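Local structure of amidohydrolase (Xanthomonas campestris pv. campestris, 4DZH) at residues A[183-188]-A[194-199]; A[176-181]-A[212-217]. The protein probably deaminates 5'-methylthioadenosine or related adenosines as a zinc-binding amidohydrolase. One frame throughout, in Å; residues are numbered along the deposited sequence. Where two conformers were deposited one is given.

Contact 1 (A[183-188]-A[194-199]); sequences ELHDQW and ISTAFA. With ZN (zinc ion), chain H.
The CB of Thr196 in strand 194-199 is directed at helix 183-188, and the side chain meets three of its residues. CB comes within 4.1 Å of CD2 of Leu184. The methyl CG2 lies 3.6 Å from CG of Leu184 as the two side chains run past each other in opposite directions, and it also reaches CB of Trp188. The hydroxyl branch sits between the backbone N and the carbonyl carbon (chi1 64°). This puts OG1 3.7 Å from CB of His185, at the imidazole edge and near its plane, without a hydrogen bond.

Two residues earlier, at the start of the strand, Ile194 packs against Trp188. Its CB is 3.8 Å from CE3 of the indole. CG2 sits above one face, toward the rim, in a CH-pi contact 4.2 Å from the centroid of the five-membered ring. CG of Gln187 lies over the opposite face, also toward the rim. One water bridges the backbones, 2.6 Å from the carbonyl O of Trp188 and from that of Ile194.

With CG anti to the backbone N (chi1 167°), the ring of His185 extends past Thr196 OG1 to the zinc ion, which NE2 binds at 2.0 Å. Three waters and the carbonyl O of Leu221 complete the observed ligands. ND1 donates to OD1 of Asp186 at 3.1 Å, almost in the ring plane. This bond helps fix the rotation of the ring. The helix runs nearly antiparallel to the strand, as in the beta-alpha-beta crossover of a TIM barrel, here strand 156-163, helix 174-188 and strand 194-200.

Contact 2 (A[176-181]-A[212-217]); sequences EYFARA and ERVRML
Phe178 of helix 176-181 is the hub, and three side chains of helix 212-217 meet its ring. Arg213 lies over one face. Its CD sits above the ring centre, 3.6 Å from the centroid and 13° off the normal, which makes a CH-pi contact. Its CB is 3.6 Å from CZ of Phe178, and its NE is 3.6 Å from CG of the ring. The arginine therefore spans the ring from the far rim to the root. The extended chain of Arg213 from CG to NE allows this reach, and the guanidinium ends up only 13° from parallel with the ring.

Val214 comes to the ring edge, near its plane, with CG2 3.7 Å from CE1 of Phe178. Leu217 adds CD1, which touches CD1 of Phe178 at 3.6 Å from an oblique direction.

Outside this shell, NH1 of Arg213 forms a salt bridge with Asp175, just before helix segment 176-181. That helps keep the guanidinium over the ring face. Beneath, Ile163 and Phe198 of the barrel strands support Phe178 and Val214.

The segment axes come no closer than 12.0 Å, and Phe178 and Arg213 bridge most of the gap. The two run nearly parallel, 19° apart, as outer helices of a TIM barrel do.

How the contacts relate
The centres of contact 1 and contact 2 lie about 11 Å apart, on the same side of the chain's centre. Both use helix 174-188, contact 2 its earlier turns and contact 1 its last ones. Along the chain, 176-181 comes first, then 183-188, strand segment 194-199 and finally 212-217. Phe198 joins the two contacts: its CZ packs on CB of Leu217 at 3.4 Å, and its CE1 on CB of Ala181 at 3.6 Å. Contact 1 thus seats the helix on the strand, while contact 2 joins it to the next helix of the barrel wall. Helix 208-221 ends at Leu221, which shares the zinc ion with His185, so the metal also links the two helices.

Contact 1 (A[183-188]-A[194-199])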
loop_
_atom_site.group_PDB
_atom_site.type_symbol
_atom_site.label_atom_id
_atom_site.label_comp_id
_atom_site.label_asym_id
_atom_site.label_seq_id
_atom_site.Cartn_x
_atom_site.Cartn_y
_atom_site.Cartn_z
ATOM N N GLU A 183 29.004 18.236 18.386
ATOM C CA GLU A 183 28.702 17.624 19.681
ATOM C C GLU A 183 28.044 16.252 19.479
ATOM O O GLU A 183 28.334 15.297 20.200
ATOM C CB GLU A 183 27.797 18.523 20.524
ATOM C CG GLU A 183 28.494 19.794 21.052
ATOM C CD GLU A 183 27.520 20.817 21.647
ATOM O OE1 GLU A 183 26.428 20.422 22.121
ATOM O OE2 GLU A 183 27.852 22.029 21.633
ATOM N N LEU A 184 27.190 16.148 18.466
ATOM C CA LEU A 184 26.483 14.906 18.212
ATOM C C LEU A 184 27.479 13.838 17.813
ATOM O O LEU A 184 27.438 12.718 18.316
ATOM C CB LEU A 184 25.441 15.099 17.103
ATOM C CG LEU A 184 24.573 13.868 16.821
ATOM C CD1 LEU A 184 23.546 13.594 17.938
ATOM C CD2 LEU A 184 23.895 13.987 15.431
ATOM N N HIS A 185 28.370 14.173 16.894
ATOM C CA HIS A 185 29.387 13.224 16.466
ATOM C C HIS A 185 30.288 12.741 17.612
ATOM O O HIS A 185 30.530 11.541 17.739
ATOM C CB HIS A 185 30.226 13.829 15.327
ATOM C CG HIS A 185 31.476 13.056 15.040
ATOM N ND1 HIS A 185 32.654 13.271 15.724
ATOM C CD2 HIS A 185 31.721 12.041 14.174
ATOM C CE1 HIS A 185 33.576 12.430 15.284
ATOM N NE2 HIS A 185 33.033 11.668 14.350
ATOM N N ASP A 186 30.767 13.663 18.444
ATOM C CA ASP A 186 31.652 13.319 19.574
ATOM C C ASP A 186 30.927 12.411 20.594
ATOM O O ASP A 186 31.514 11.466 21.105
ATOM C CB ASP A 186 32.169 14.599 20.246
ATOM C CG ASP A 186 33.044 15.445 19.302
ATOM O OD1 ASP A 186 33.411 14.946 18.203
ATOM O OD2 ASP A 186 33.378 16.609 19.652
ATOM N N GLN A 187 29.650 12.683 20.874
ATOM C CA GLN A 187 28.877 11.901 21.853
ATOM C C GLN A 187 28.718 10.449 21.401
ATOM O O GLN A 187 28.680 9.514 22.229
ATOM C CB GLN A 187 27.477 12.519 22.023
ATOM C CG GLN A 187 26.686 12.010 23.228
ATOM C CD GLN A 187 27.290 12.494 24.548
ATOM O OE1 GLN A 187 28.166 13.366 24.560
ATOM N NE2 GLN A 187 26.817 11.941 25.657
ATOM N N TRP A 188 28.603 10.262 20.087
ATOM C CA TRP A 188 28.218 8.954 19.544
ATOM C C TRP A 188 29.327 8.258 18.760
ATOM O O TRP A 188 29.068 7.248 18.111
ATOM C CB TRP A 188 26.907 9.063 18.706
ATOM C CG TRP A 188 25.758 9.502 19.595
ATOM C CD1 TRP A 188 25.249 10.768 19.729
ATOM C CD2 TRP A 188 25.104 8.710 20.574
ATOM N NE1 TRP A 188 24.258 10.791 20.674
ATOM C CE2 TRP A 188 24.153 9.535 21.220
ATOM C CE3 TRP A 188 25.186 7.363 20.939
ATOM C CZ2 TRP A 188 23.305 9.063 22.225
ATOM C CZ3 TRP A 188 24.321 6.886 21.940
ATOM C CH2 TRP A 188 23.403 7.744 22.568
ATOM N N ILE A 194 24.216 3.621 17.181
ATOM C CA ILE A 194 23.992 4.973 16.672
ATOM C C ILE A 194 25.236 5.488 15.986
ATOM O O ILE A 194 26.363 5.434 16.553
ATOM C CB ILE A 194 23.661 5.946 17.805
ATOM C CG1 ILE A 194 22.489 5.428 18.681
ATOM C CG2 ILE A 194 23.434 7.375 17.243
ATOM C CD1 ILE A 194 21.192 5.250 17.928
ATOM N N SER A 195 25.048 5.929 14.745
ATOM C CA SER A 195 26.073 6.689 14.038
ATOM C C SER A 195 25.489 8.043 13.616
ATOM O O SER A 195 24.253 8.263 13.670
ATOM C CB SER A 195 26.596 5.918 12.820
ATOM O OG SER A 195 27.265 4.733 13.235
ATOM N N THR A 196 26.372 8.940 13.181
ATOM C CA THR A 196 25.934 10.294 12.907
ATOM C C THR A 196 26.278 10.732 11.494
ATOM O O THR A 196 27.238 10.237 10.894
ATOM C CB THR A 196 26.528 11.300 13.904
ATOM O OG1 THR A 196 27.962 11.350 13.777
ATOM C CG2 THR A 196 26.137 10.918 15.352
ATOM N N ALA A 197 25.479 11.661 10.970
ATOM C CA ALA A 197 25.698 12.168 9.602
ATOM C C ALA A 197 25.428 13.660 9.595
ATOM O O ALA A 197 24.791 14.173 10.514
ATOM C CB ALA A 197 24.706 11.489 8.630
ATOM N N PHE A 198 25.950 14.368 8.590
ATOM C CA PHE A 198 25.493 15.715 8.343
ATOM C C PHE A 198 24.227 15.660 7.521
ATOM O O PHE A 198 24.119 14.852 6.597
ATOM C CB PHE A 198 26.552 16.490 7.592
ATOM C CG PHE A 198 27.659 17.014 8.488
ATOM C CD1 PHE A 198 27.462 18.170 9.252
ATOM C CD2 PHE A 198 28.876 16.339 8.590
ATOM C CE1 PHE A 198 28.471 18.648 10.088
ATOM C CE2 PHE A 198 29.888 16.809 9.422
ATOM C CZ PHE A 198 29.703 17.963 10.169
ATOM N N ALA A 199 23.277 16.533 7.839
ATOM C CA ALA A 199 22.033 16.617 7.098
ATOM C C ALA A 199 21.765 18.049 6.632
ATOM O O ALA A 199 20.834 18.709 7.125
ATOM C CB ALA A 199 20.861 16.095 7.943
HETATM ZN ZN ZN H . 34.192 10.321 13.351
HETATM O O HOH W 1 28.878 5.774 16.003
HETATM O O HOH W 2 32.720 9.051 12.417
HETATM O O HOH W 3 34.119 8.626 14.604
HETATM O O HOH W 4 36.306 10.945 13.603
#

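Contact 2 (A[176-181]-A[212-217])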
loop_
_atom_site.group_PDB
_atom_site.type_symbol
_atom_site.label_atom_id
_atom_site.label_comp_id
_atom_site.label_asym_id
_atom_site.label_seq_id
_atom_site.Cartn_x
_atom_site.Cartn_y
_atom_site.Cartn_z
ATOM N N GLU A 176 26.210 27.759 15.473
ATOM C CA GLU A 176 25.474 26.903 16.393
ATOM C C GLU A 176 25.080 25.589 15.704
ATOM O O GLU A 176 25.209 24.545 16.321
ATOM C CB GLU A 176 24.269 27.600 17.019
ATOM C CG GLU A 176 23.632 26.846 18.185
ATOM C CD GLU A 176 22.521 27.633 18.845
ATOM O OE1 GLU A 176 22.374 28.839 18.505
ATOM O OE2 GLU A 176 21.794 27.046 19.691
ATOM N N TYR A 177 24.659 25.628 14.443
ATOM C CA TYR A 177 24.272 24.381 13.782
ATOM C C TYR A 177 25.479 23.451 13.715
ATOM O O TYR A 177 25.376 22.243 13.986
ATOM C CB TYR A 177 23.733 24.627 12.355
ATOM C CG TYR A 177 22.258 25.055 12.314
ATOM C CD1 TYR A 177 21.226 24.131 12.506
ATOM C CD2 TYR A 177 21.904 26.395 12.040
ATOM C CE1 TYR A 177 19.882 24.535 12.481
ATOM C CE2 TYR A 177 20.562 26.793 11.993
ATOM C CZ TYR A 177 19.561 25.866 12.203
ATOM O OH TYR A 177 18.220 26.239 12.162
ATOM N N PHE A 178 26.627 23.997 13.353
ATOM C CA PHE A 178 27.810 23.158 13.268
ATOM C C PHE A 178 28.337 22.732 14.657
ATOM O O PHE A 178 28.871 21.632 14.775
ATOM C CB PHE A 178 28.890 23.808 12.389
ATOM C CG PHE A 178 28.561 23.758 10.903
ATOM C CD1 PHE A 178 28.810 22.607 10.158
ATOM C CD2 PHE A 178 27.991 24.861 10.259
ATOM C CE1 PHE A 178 28.506 22.553 8.797
ATOM C CE2 PHE A 178 27.701 24.832 8.878
ATOM C CZ PHE A 178 27.965 23.689 8.146
ATOM N N ALA A 179 28.148 23.561 15.692
ATOM C CA ALA A 179 28.597 23.198 17.053
ATOM C C ALA A 179 27.759 22.003 17.518
ATOM O O ALA A 179 28.314 21.003 17.987
ATOM C CB ALA A 179 28.429 24.366 18.006
ATOM N N ARG A 180 26.432 22.103 17.376
ATOM C CA ARG A 180 25.575 20.925 17.630
ATOM C C ARG A 180 25.983 19.674 16.842
ATOM O O ARG A 180 25.968 18.564 17.412
ATOM C CB ARG A 180 24.085 21.180 17.367
ATOM C CG ARG A 180 23.499 22.434 17.964
ATOM C CD ARG A 180 23.173 22.301 19.401
ATOM N NE ARG A 180 21.874 22.904 19.650
ATOM C CZ ARG A 180 21.112 22.625 20.705
ATOM N NH1 ARG A 180 21.542 21.755 21.622
ATOM N NH2 ARG A 180 19.921 23.222 20.848
ATOM N N ALA A 181 26.254 19.817 15.538
ATOM C CA ALA A 181 26.674 18.662 14.745
ATOM C C ALA A 181 27.925 18.034 15.340
ATOM O O ALA A 181 27.996 16.809 15.538
ATOM C CB ALA A 181 26.889 19.039 13.290
ATOM N N GLU A 212 30.318 24.089 1.862
ATOM C CA GLU A 212 31.747 23.892 1.930
ATOM C C GLU A 212 32.145 23.363 3.313
ATOM O O GLU A 212 33.014 22.493 3.440
ATOM C CB GLU A 212 32.464 25.214 1.656
ATOM C CG GLU A 212 33.929 25.261 2.116
ATOM C CD GLU A 212 34.798 24.121 1.564
ATOM O OE1 GLU A 212 34.387 23.399 0.633
ATOM O OE2 GLU A 212 35.905 23.943 2.092
ATOM N N ARG A 213 31.495 23.883 4.350
ATOM C CA ARG A 213 31.829 23.499 5.708
ATOM C C ARG A 213 31.399 22.044 5.969
ATOM O O ARG A 213 32.099 21.275 6.656
ATOM C CB ARG A 213 31.168 24.466 6.683
ATOM C CG ARG A 213 31.670 24.391 8.115
ATOM C CD ARG A 213 31.285 25.664 8.906
ATOM N NE ARG A 213 31.635 25.611 10.335
ATOM C CZ ARG A 213 31.240 26.529 11.220
ATOM N NH1 ARG A 213 30.487 27.558 10.838
ATOM N NH2 ARG A 213 31.588 26.425 12.489
ATOM N N VAL A 214 30.258 21.652 5.410
ATOM C CA VAL A 214 29.836 20.265 5.514
ATOM C C VAL A 214 30.841 19.345 4.799
ATOM O O VAL A 214 31.179 18.268 5.293
ATOM C CB VAL A 214 28.453 20.093 4.880
ATOM C CG1 VAL A 214 28.142 18.598 4.560
ATOM C CG2 VAL A 214 27.400 20.691 5.785
ATOM N N ARG A 215 31.299 19.741 3.616
ATOM C CA ARG A 215 32.231 18.883 2.894
ATOM C C ARG A 215 33.512 18.654 3.732
ATOM O O ARG A 215 33.990 17.514 3.875
ATOM C CB ARG A 215 32.597 19.508 1.547
ATOM C CG ARG A 215 33.648 18.735 0.787
ATOM C CD ARG A 215 34.406 19.632 -0.184
ATOM N NE ARG A 215 35.148 20.649 0.560
ATOM C CZ ARG A 215 36.271 20.410 1.228
ATOM N NH1 ARG A 215 36.785 19.187 1.234
ATOM N NH2 ARG A 215 36.871 21.386 1.899
ATOM N N MET A 216 34.050 19.736 4.285
ATOM C CA MET A 216 35.282 19.651 5.054
ATOM C C MET A 216 35.134 18.813 6.329
ATOM O O MET A 216 35.970 17.952 6.605
ATOM C CB MET A 216 35.800 21.047 5.384
ATOM C CG MET A 216 37.045 21.023 6.228
ATOM S SD MET A 216 36.663 21.242 7.962
ATOM C CE MET A 216 36.251 22.985 7.966
ATOM N N LEU A 217 34.064 19.055 7.087
ATOM C CA LEU A 217 33.817 18.336 8.329
ATOM C C LEU A 217 33.398 16.888 8.107
ATOM O O LEU A 217 33.762 16.020 8.893
ATOM C CB LEU A 217 32.791 19.071 9.210
ATOM C CG LEU A 217 33.228 20.465 9.712
ATOM C CD1 LEU A 217 32.131 21.180 10.475
ATOM C CD2 LEU A 217 34.462 20.323 10.598
#